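Local coordinates for protein pollen receptor-like kinase 3 (PDB 5WLS) that is a pollen receptor-like kinase whose leucine-rich-repeat extracellular domain resembles those of the SERK co-receptors and probably takes part in signalling at the cell surface, at residues L140-Q146 with V163-L169; E175-P179 with R197-L203; P89-L94 with P114-R118. All blocks are in the same frame, centred on the assembly; numbering follows the deposited sequence.

The three contacts follow one another along the leucine-rich-repeat solenoid. Contacts 3 and 1 belong to the same long sheet, with centres about 13 Å apart. They touch directly, since Lys-117 O of contact 3 probably accepts hydrogen bonds from both Glu-141 N and Glu-142 N of contact 1. Contact 2 lies near the C-terminal end and joins the loop after strand 173-174 to the loop after the last strand, 189-191. Its centre lies about 16 Å from that of contact 1 and about 28 Å from that of contact 3. A bound NAG lies about 7 Å from the side chain of Gln-146, and a bound NAG lies about 8 Å from that of Arg-118. These sugars are glycosylation, not ligands in a pocket.

Contact 1: L140-Q146 with V163-L169; sequences LEELHMQ and VLKSLDL
Strands 142-144 and 166-168 run parallel, with axes 4.8 Å apart at 11°, and pair Glu-142 with Ser-166, Leu-143 with Leu-167 and His-144 with Asp-168. The rungs are Leu-143 N to Ser-166 O, Asp-168 N to Leu-143 O and Met-145 N to Asp-168 O. At the start of the ladder Glu-141 O is gripped twice. Glu-141 O accepts from Lys-165 N at 2.9 Å and from Ser-166 N at 3.3 Å. Lys-165 then turns its amine to two carboxylates. Lys-165 NZ makes a weak bond of 3.4 Å to Glu-142 OE1, part of a salt bridge, and a long salt bridge to Glu-141 OE2. His-144 NE2 meets Ser-166 OG at the ring edge, 2.6 Å away in the ring plane and nearly straight. Either atom could be the donor. The serine torsion places OG anti to the backbone N (chi1 171°) and aims it at that edge. The two strands come from successive leucine-rich repeats. Leu-143 and Leu-167 point to the face away from His-144 and Ser-166, where Leu-143 CD2 lies 3.6 Å from Leu-167 CD1. Farther along, Met-145 lies alongside Leu-169, with Met-145 CB 3.7 Å from Leu-169 CD2. Asn-148 and Asn-172 both bond Met-145 O, as in the asparagine ladder of these repeats. The amide of Gln-146 stacks on the carboxylate of Asp-168, their planes 13° apart, with no hydrogen bond between them. Asp-168 OD1 is held instead by Ser-170 N. An alanine in place of Gln-146 would strip this flat cover from the carboxylate, and would probably open a gap and leave Asp-168 OD2 freer to move.

Contact 2: E175-P179 with R197-L203; sequences EGEIP and RLCGSPL
Arg-197 opens the second segment and lies alongside Glu-175. Its guanidinium carries Glu-175 CG over one face, 3.3 Å above the plane. The carboxylate is turned only 21° from that plane. A salt bridge of 3.1 Å joins Arg-197 NH1 to Glu-175 OE2. Both groups have further partners: Arg-197 NH2 forms a salt bridge with Asp-173, and Glu-175 OE1 accepts from Thr-151 and Gly-152. The charges are thus interlocked, which should fix the rotation of both ends. Next comes Leu-198, with CG anti to the backbone N (chi1 -153°). This turns the branch back to the first segment. Leu-198 CD2 meets Ile-178 CD1 at 3.7 Å, the two side chains crossing at about a right angle; Leu-198 CD1 lies against Gly-176 O. Cys-199 makes the backbone link. Cys-199 N donates to Gly-176 O at 3.3 Å, and Cys-199 O accepts from Ile-178 N at 2.9 Å. This pair of bonds forms a single bridge between Glu-177 and Cys-199. The sulfur of Cys-199 is bonded to Cys-207, a disulfide that ties down the C-terminal tail. The arrangement is consistent with a C-terminal cap, closing the end of the leucine-rich-repeat solenoid after its last strand, 189-191. Gly-200 follows, where there is no room for a side chain. A CB would fall 2.9 Å from Glu-177 CG and would also press on the preceding carbonyl. Ser-201 N donates to a water, and that water donates to Ile-178 O, each bond 2.8 Å. Ser-201 CB also lies near Ile-178 CD1. Pro-202 CD and Leu-203 CD1 touch the same methyl more loosely, and Phe-192 packs on both Ile-178 and Pro-202.

Contact 3: P89-L94 with P114-R118; sequences PGLKSL and PQLKR
Segments 89-94 and 114-118 meet as the entry to two neighbouring parallel strands, 93-95 and 118-120, of the long sheet. Ser-93 pairs with Arg-118 in one parallel bridge. The backbone supports this with three bonds. Lys-92 O takes two N-H groups, Lys-117 N at 2.8 Å and Arg-118 N at 3.1 Å. Leu-94 N then donates to Arg-118 O at 2.9 Å. The fork at Lys-92 O locks the turn before strand 118-120 to the one before strand 93-95.

Leu-116 is the main apolar side chain of the contact. Its CB leads off from the first segment, but the end of the chain comes back, so that Leu-116 CD2 lies 4.1 Å from Leu-91 CD2 and 4.0 Å from Leu-94 CB. The same methyl also rests against the carbonyl of Lys-92. Leu-91 and Leu-116 run side by side and point the same way. Phe-110 adds to the packing round Leu-116, and Phe-85 touches Leu-94. Gln-115 works by its aliphatic part. Gln-115 CB sits 3.3 Å from Leu-91 O and Gln-115 CG 3.5 Å from Pro-89 O. On the bridge itself, Arg-118 CD approaches Ser-93 OG. The guanidinium reaches on toward Glu-142 of the next strand, a long and weak ion pair. Two like charges, Lys-92 NZ and Lys-117 NZ, stay 5.5 Å apart.

The pattern repeats along the chain, since the backbone of Lys-117 in turn bonds to that of Glu-141 and Glu-142. Short parallel strands, one per repeat, with leucines stacked from turn to turn in the solenoid interior, are the hallmark of the leucine-rich-repeat solenoid.

Contact 1: L140-Q146 with V163-L169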
loop_
_atom_site.group_PDB
_atom_site.type_symbol
_atom_site.label_atom_id
_atom_site.label_comp_id
_atom_site.label_asym_id
_atom_site.label_seq_id
_atom_site.Cartn_x
_atom_site.Cartn_y
_atom_site.Cartn_z
ATOM N N LEU A 140 -10.002 -7.392 0.801
ATOM C CA LEU A 140 -8.570 -7.351 0.527
ATOM C C LEU A 140 -8.167 -8.632 -0.192
ATOM O O LEU A 140 -8.407 -9.734 0.311
ATOM C CB LEU A 140 -7.783 -7.199 1.825
ATOM C CG LEU A 140 -6.260 -7.100 1.699
ATOM C CD1 LEU A 140 -5.855 -5.891 0.862
ATOM C CD2 LEU A 140 -5.592 -7.088 3.066
ATOM N N GLU A 141 -7.563 -8.496 -1.367
ATOM C CA GLU A 141 -7.164 -9.662 -2.140
ATOM C C GLU A 141 -5.664 -9.909 -2.131
ATOM O O GLU A 141 -5.236 -11.066 -2.054
ATOM C CB GLU A 141 -7.663 -9.524 -3.582
ATOM C CG GLU A 141 -9.087 -8.986 -3.648
ATOM C CD GLU A 141 -9.603 -8.821 -5.061
ATOM O OE1 GLU A 141 -10.809 -8.532 -5.216
ATOM O OE2 GLU A 141 -8.819 -9.012 -6.014
ATOM N N GLU A 142 -4.852 -8.853 -2.179
ATOM C CA GLU A 142 -3.402 -8.987 -2.248
ATOM C C GLU A 142 -2.772 -8.077 -1.203
ATOM O O GLU A 142 -2.932 -6.852 -1.262
ATOM C CB GLU A 142 -2.898 -8.637 -3.648
ATOM C CG GLU A 142 -3.421 -9.586 -4.711
ATOM C CD GLU A 142 -3.356 -8.993 -6.099
ATOM O OE1 GLU A 142 -4.428 -8.807 -6.713
ATOM O OE2 GLU A 142 -2.235 -8.710 -6.573
ATOM N N LEU A 143 -2.037 -8.673 -0.262
ATOM C CA LEU A 143 -1.362 -7.922 0.793
ATOM C C LEU A 143 0.092 -8.359 0.836
ATOM O O LEU A 143 0.394 -9.490 1.228
ATOM C CB LEU A 143 -2.041 -8.128 2.146
ATOM C CG LEU A 143 -1.316 -7.474 3.323
ATOM C CD1 LEU A 143 -1.271 -5.959 3.154
ATOM C CD2 LEU A 143 -1.966 -7.839 4.653
ATOM N N HIS A 144 0.989 -7.465 0.432
ATOM C CA HIS A 144 2.417 -7.753 0.411
ATOM C C HIS A 144 3.124 -6.777 1.337
ATOM O O HIS A 144 3.120 -5.566 1.092
ATOM C CB HIS A 144 2.973 -7.671 -1.014
ATOM C CG HIS A 144 2.448 -8.737 -1.927
ATOM N ND1 HIS A 144 2.759 -8.790 -3.270
ATOM C CD2 HIS A 144 1.631 -9.792 -1.690
ATOM C CE1 HIS A 144 2.158 -9.831 -3.819
ATOM N NE2 HIS A 144 1.467 -10.455 -2.881
ATOM N N MET A 145 3.732 -7.311 2.399
ATOM C CA MET A 145 4.361 -6.509 3.441
ATOM C C MET A 145 5.773 -6.997 3.735
ATOM O O MET A 145 6.347 -6.629 4.766
ATOM C CB MET A 145 3.536 -6.532 4.730
ATOM C CG MET A 145 2.109 -6.033 4.595
ATOM S SD MET A 145 1.253 -6.042 6.181
ATOM C CE MET A 145 1.394 -4.318 6.641
ATOM N N GLN A 146 6.332 -7.832 2.865
ATOM C CA GLN A 146 7.617 -8.453 3.147
ATOM C C GLN A 146 8.731 -7.416 3.214
ATOM O O GLN A 146 8.654 -6.347 2.606
ATOM C CB GLN A 146 7.951 -9.502 2.084
ATOM C CG GLN A 146 8.329 -8.933 0.728
ATOM C CD GLN A 146 7.138 -8.779 -0.190
ATOM O OE1 GLN A 146 5.997 -8.689 0.265
ATOM N NE2 GLN A 146 7.395 -8.740 -1.492
ATOM N N VAL A 163 -11.664 -13.422 -0.561
ATOM C CA VAL A 163 -11.014 -13.076 -1.823
ATOM C C VAL A 163 -9.497 -12.976 -1.700
ATOM O O VAL A 163 -8.797 -12.880 -2.715
ATOM C CB VAL A 163 -11.587 -11.765 -2.387
ATOM C CG1 VAL A 163 -13.053 -11.936 -2.755
ATOM C CG2 VAL A 163 -11.418 -10.642 -1.378
ATOM N N LEU A 164 -8.973 -12.976 -0.474
ATOM C CA LEU A 164 -7.527 -12.866 -0.302
ATOM C C LEU A 164 -6.823 -14.055 -0.943
ATOM O O LEU A 164 -6.959 -15.189 -0.474
ATOM C CB LEU A 164 -7.147 -12.767 1.179
ATOM C CG LEU A 164 -5.646 -12.569 1.441
ATOM C CD1 LEU A 164 -5.252 -11.106 1.284
ATOM C CD2 LEU A 164 -5.239 -13.100 2.809
ATOM N N LYS A 165 -6.074 -13.814 -2.019
ATOM C CA LYS A 165 -5.374 -14.884 -2.715
ATOM C C LYS A 165 -3.859 -14.815 -2.587
ATOM O O LYS A 165 -3.189 -15.803 -2.906
ATOM C CB LYS A 165 -5.747 -14.891 -4.208
ATOM C CG LYS A 165 -5.582 -13.558 -4.923
ATOM C CD LYS A 165 -5.509 -13.772 -6.431
ATOM C CE LYS A 165 -5.065 -12.518 -7.169
ATOM N NZ LYS A 165 -6.213 -11.627 -7.495
ATOM N N SER A 166 -3.302 -13.698 -2.124
ATOM C CA SER A 166 -1.852 -13.564 -2.022
ATOM C C SER A 166 -1.511 -12.733 -0.795
ATOM O O SER A 166 -1.900 -11.563 -0.703
ATOM C CB SER A 166 -1.265 -12.925 -3.283
ATOM O OG SER A 166 0.102 -12.603 -3.093
ATOM N N LEU A 167 -0.778 -13.344 0.133
ATOM C CA LEU A 167 -0.329 -12.703 1.361
ATOM C C LEU A 167 1.157 -12.983 1.519
ATOM O O LEU A 167 1.570 -14.149 1.550
ATOM C CB LEU A 167 -1.101 -13.228 2.573
ATOM C CG LEU A 167 -0.603 -12.724 3.928
ATOM C CD1 LEU A 167 -0.893 -11.239 4.065
ATOM C CD2 LEU A 167 -1.197 -13.516 5.082
ATOM N N ASP A 168 1.956 -11.924 1.628
ATOM C CA ASP A 168 3.402 -12.052 1.780
ATOM C C ASP A 168 3.830 -11.238 2.993
ATOM O O ASP A 168 3.817 -10.004 2.956
ATOM C CB ASP A 168 4.137 -11.586 0.521
ATOM C CG ASP A 168 5.634 -11.870 0.571
ATOM O OD1 ASP A 168 6.148 -12.261 1.640
ATOM O OD2 ASP A 168 6.299 -11.706 -0.473
ATOM N N LEU A 169 4.216 -11.934 4.064
ATOM C CA LEU A 169 4.721 -11.302 5.278
ATOM C C LEU A 169 6.156 -11.723 5.569
ATOM O O LEU A 169 6.598 -11.663 6.720
ATOM C CB LEU A 169 3.815 -11.624 6.468
ATOM C CG LEU A 169 2.352 -11.193 6.324
ATOM C CD1 LEU A 169 1.517 -11.703 7.489
ATOM C CD2 LEU A 169 2.247 -9.682 6.204
#

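Contact 2: E175-P179 with R197-L203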
loop_
_atom_site.group_PDB
_atom_site.type_symbol
_atom_site.label_atom_id
_atom_site.label_comp_id
_atom_site.label_asym_id
_atom_site.label_seq_id
_atom_site.Cartn_x
_atom_site.Cartn_y
_atom_site.Cartn_z
ATOM N N GLU A 175 6.039 -12.571 15.481
ATOM C CA GLU A 175 6.285 -13.378 16.673
ATOM C C GLU A 175 5.323 -14.549 16.833
ATOM O O GLU A 175 5.774 -15.692 16.901
ATOM C CB GLU A 175 6.238 -12.485 17.918
ATOM C CG GLU A 175 7.328 -11.435 17.929
ATOM C CD GLU A 175 7.217 -10.485 19.101
ATOM O OE1 GLU A 175 7.041 -9.272 18.863
ATOM O OE2 GLU A 175 7.242 -10.955 20.258
ATOM N N GLY A 176 4.020 -14.314 16.912
ATOM C CA GLY A 176 3.155 -15.325 17.494
ATOM C C GLY A 176 2.925 -16.585 16.685
ATOM O O GLY A 176 3.670 -16.893 15.750
ATOM N N GLU A 177 1.893 -17.336 17.060
ATOM C CA GLU A 177 1.379 -18.387 16.196
ATOM C C GLU A 177 0.803 -17.744 14.944
ATOM O O GLU A 177 0.109 -16.725 15.023
ATOM C CB GLU A 177 0.290 -19.178 16.918
ATOM C CG GLU A 177 -0.322 -20.303 16.092
ATOM C CD GLU A 177 -1.614 -20.828 16.687
ATOM O OE1 GLU A 177 -1.708 -22.044 16.953
ATOM O OE2 GLU A 177 -2.508 -19.998 16.966
ATOM N N ILE A 178 1.094 -18.318 13.787
ATOM C CA ILE A 178 0.427 -17.805 12.587
ATOM C C ILE A 178 -1.066 -18.096 12.690
ATOM O O ILE A 178 -1.454 -19.243 12.975
ATOM C CB ILE A 178 1.034 -18.417 11.327
ATOM C CG1 ILE A 178 2.363 -17.725 11.021
ATOM C CG2 ILE A 178 0.078 -18.289 10.147
ATOM C CD1 ILE A 178 3.049 -18.233 9.800
ATOM N N PRO A 179 -1.928 -17.099 12.504
ATOM C CA PRO A 179 -3.367 -17.309 12.716
ATOM C C PRO A 179 -3.912 -18.391 11.796
ATOM O O PRO A 179 -3.646 -18.400 10.592
ATOM C CB PRO A 179 -3.974 -15.936 12.396
ATOM C CG PRO A 179 -2.844 -14.967 12.572
ATOM C CD PRO A 179 -1.618 -15.707 12.135
ATOM N N ARG A 197 11.060 -16.313 15.377
ATOM C CA ARG A 197 10.090 -16.087 16.452
ATOM C C ARG A 197 8.715 -16.639 16.079
ATOM O O ARG A 197 7.944 -17.017 16.965
ATOM C CB ARG A 197 9.993 -14.600 16.829
ATOM C CG ARG A 197 11.327 -13.961 17.216
ATOM C CD ARG A 197 11.164 -12.816 18.199
ATOM N NE ARG A 197 11.117 -11.523 17.513
ATOM C CZ ARG A 197 10.636 -10.410 18.055
ATOM N NH1 ARG A 197 10.162 -10.440 19.290
ATOM N NH2 ARG A 197 10.628 -9.273 17.375
ATOM N N LEU A 198 8.412 -16.734 14.781
ATOM C CA LEU A 198 7.080 -17.098 14.303
ATOM C C LEU A 198 6.940 -18.619 14.253
ATOM O O LEU A 198 7.893 -19.321 13.905
ATOM C CB LEU A 198 6.853 -16.485 12.917
ATOM C CG LEU A 198 5.462 -16.143 12.380
ATOM C CD1 LEU A 198 4.872 -14.990 13.161
ATOM C CD2 LEU A 198 5.544 -15.788 10.902
ATOM N N CYS A 199 5.754 -19.133 14.590
ATOM C CA CYS A 199 5.563 -20.586 14.656
ATOM C C CYS A 199 4.135 -20.947 14.251
ATOM O O CYS A 199 3.344 -20.091 13.840
ATOM C CB CYS A 199 5.862 -21.149 16.052
ATOM S SG CYS A 199 4.896 -20.434 17.402
ATOM N N GLY A 200 3.814 -22.234 14.379
ATOM C CA GLY A 200 2.498 -22.738 14.015
ATOM C C GLY A 200 2.483 -23.120 12.554
ATOM O O GLY A 200 3.283 -23.955 12.117
ATOM N N SER A 201 1.532 -22.557 11.814
ATOM C CA SER A 201 1.827 -22.090 10.467
ATOM C C SER A 201 1.677 -23.116 9.354
ATOM O O SER A 201 1.249 -24.253 9.584
ATOM C CB SER A 201 3.266 -21.573 10.422
ATOM O OG SER A 201 3.535 -20.668 11.469
ATOM N N PRO A 202 1.965 -22.704 8.113
ATOM C CA PRO A 202 2.522 -23.646 7.131
ATOM C C PRO A 202 3.995 -23.954 7.369
ATOM O O PRO A 202 4.489 -24.959 6.840
ATOM C CB PRO A 202 2.320 -22.919 5.790
ATOM C CG PRO A 202 2.182 -21.471 6.158
ATOM C CD PRO A 202 1.496 -21.457 7.484
ATOM N N LEU A 203 4.714 -23.116 8.118
ATOM C CA LEU A 203 6.049 -23.471 8.582
ATOM C C LEU A 203 5.990 -24.719 9.458
ATOM O O LEU A 203 5.005 -24.972 10.159
ATOM C CB LEU A 203 6.688 -22.313 9.345
ATOM C CG LEU A 203 6.616 -20.914 8.727
ATOM C CD1 LEU A 203 7.142 -19.884 9.719
ATOM C CD2 LEU A 203 7.364 -20.849 7.404
HETATM O O HOH W 1 -1.136 -21.733 11.747
#

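Contact 3: P89-L94 with P114-R118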
loop_
_atom_site.group_PDB
_atom_site.type_symbol
_atom_site.label_atom_id
_atom_site.label_comp_id
_atom_site.label_asym_id
_atom_site.label_seq_id
_atom_site.Cartn_x
_atom_site.Cartn_y
_atom_site.Cartn_z
ATOM N N PRO A 89 -11.462 7.883 -0.187
ATOM C CA PRO A 89 -12.483 6.864 0.107
ATOM C C PRO A 89 -12.637 5.760 -0.935
ATOM O O PRO A 89 -12.969 4.625 -0.580
ATOM C CB PRO A 89 -13.768 7.696 0.225
ATOM C CG PRO A 89 -13.519 8.905 -0.626
ATOM C CD PRO A 89 -12.051 9.203 -0.487
ATOM N N GLY A 90 -12.397 6.057 -2.206
ATOM C CA GLY A 90 -12.561 5.062 -3.248
ATOM C C GLY A 90 -11.282 4.353 -3.631
ATOM O O GLY A 90 -11.212 3.752 -4.706
ATOM N N LEU A 91 -10.260 4.412 -2.784
ATOM C CA LEU A 91 -8.978 3.847 -3.174
ATOM C C LEU A 91 -9.077 2.330 -3.215
ATOM O O LEU A 91 -9.579 1.702 -2.278
ATOM C CB LEU A 91 -7.883 4.288 -2.203
ATOM C CG LEU A 91 -6.451 4.037 -2.674
ATOM C CD1 LEU A 91 -6.045 5.099 -3.676
ATOM C CD2 LEU A 91 -5.495 4.068 -1.493
ATOM N N LYS A 92 -8.610 1.746 -4.317
ATOM C CA LYS A 92 -8.641 0.304 -4.509
ATOM C C LYS A 92 -7.262 -0.330 -4.483
ATOM O O LYS A 92 -7.139 -1.496 -4.102
ATOM C CB LYS A 92 -9.333 -0.062 -5.833
ATOM C CG LYS A 92 -10.762 0.463 -5.980
ATOM C CD LYS A 92 -11.429 -0.031 -7.269
ATOM C CE LYS A 92 -10.595 0.208 -8.515
ATOM N NZ LYS A 92 -11.290 -0.328 -9.724
ATOM N N SER A 93 -6.225 0.412 -4.872
ATOM C CA SER A 93 -4.890 -0.140 -5.059
ATOM C C SER A 93 -3.864 0.840 -4.513
ATOM O O SER A 93 -3.752 1.968 -5.006
ATOM C CB SER A 93 -4.626 -0.428 -6.538
ATOM O OG SER A 93 -3.262 -0.718 -6.772
ATOM N N LEU A 94 -3.117 0.404 -3.501
ATOM C CA LEU A 94 -2.083 1.207 -2.849
ATOM C C LEU A 94 -0.755 0.467 -2.989
ATOM O O LEU A 94 -0.465 -0.458 -2.222
ATOM C CB LEU A 94 -2.427 1.463 -1.384
ATOM C CG LEU A 94 -1.407 2.286 -0.598
ATOM C CD1 LEU A 94 -1.188 3.636 -1.261
ATOM C CD2 LEU A 94 -1.882 2.472 0.833
ATOM N N PRO A 114 -12.875 0.250 2.891
ATOM C CA PRO A 114 -13.367 -1.065 2.460
ATOM C C PRO A 114 -13.124 -1.351 0.990
ATOM O O PRO A 114 -13.272 -2.506 0.569
ATOM C CB PRO A 114 -14.867 -0.983 2.761
ATOM C CG PRO A 114 -15.186 0.457 2.549
ATOM C CD PRO A 114 -13.971 1.231 3.009
ATOM N N GLN A 115 -12.750 -0.342 0.203
ATOM C CA GLN A 115 -12.540 -0.513 -1.226
ATOM C C GLN A 115 -11.167 -1.080 -1.565
ATOM O O GLN A 115 -10.965 -1.516 -2.703
ATOM C CB GLN A 115 -12.724 0.828 -1.942
ATOM C CG GLN A 115 -14.077 1.487 -1.714
ATOM C CD GLN A 115 -15.231 0.664 -2.246
ATOM O OE1 GLN A 115 -15.970 0.042 -1.483
ATOM N NE2 GLN A 115 -15.396 0.661 -3.564
ATOM N N LEU A 116 -10.227 -1.082 -0.622
ATOM C CA LEU A 116 -8.872 -1.536 -0.915
ATOM C C LEU A 116 -8.862 -3.019 -1.261
ATOM O O LEU A 116 -9.234 -3.863 -0.440
ATOM C CB LEU A 116 -7.950 -1.262 0.273
ATOM C CG LEU A 116 -7.150 0.044 0.231
ATOM C CD1 LEU A 116 -6.482 0.316 1.575
ATOM C CD2 LEU A 116 -6.132 0.022 -0.902
ATOM N N LYS A 117 -8.430 -3.333 -2.481
ATOM C CA LYS A 117 -8.204 -4.704 -2.920
ATOM C C LYS A 117 -6.741 -5.108 -2.837
ATOM O O LYS A 117 -6.426 -6.278 -2.602
ATOM C CB LYS A 117 -8.690 -4.879 -4.362
ATOM C CG LYS A 117 -10.163 -4.600 -4.541
ATOM C CD LYS A 117 -10.605 -4.997 -5.933
ATOM C CE LYS A 117 -12.080 -5.353 -5.958
ATOM N NZ LYS A 117 -12.680 -5.042 -7.284
ATOM N N ARG A 118 -5.847 -4.158 -3.043
ATOM C CA ARG A 118 -4.422 -4.411 -3.133
ATOM C C ARG A 118 -3.633 -3.412 -2.307
ATOM O O ARG A 118 -3.828 -2.199 -2.437
ATOM C CB ARG A 118 -3.943 -4.381 -4.575
ATOM C CG ARG A 118 -4.190 -5.520 -5.569
ATOM C CD ARG A 118 -3.733 -4.619 -6.687
ATOM N NE ARG A 118 -2.324 -4.856 -6.926
ATOM C CZ ARG A 118 -1.672 -4.823 -8.074
ATOM N NH1 ARG A 118 -2.258 -4.488 -9.213
ATOM N NH2 ARG A 118 -0.362 -5.031 -8.034
#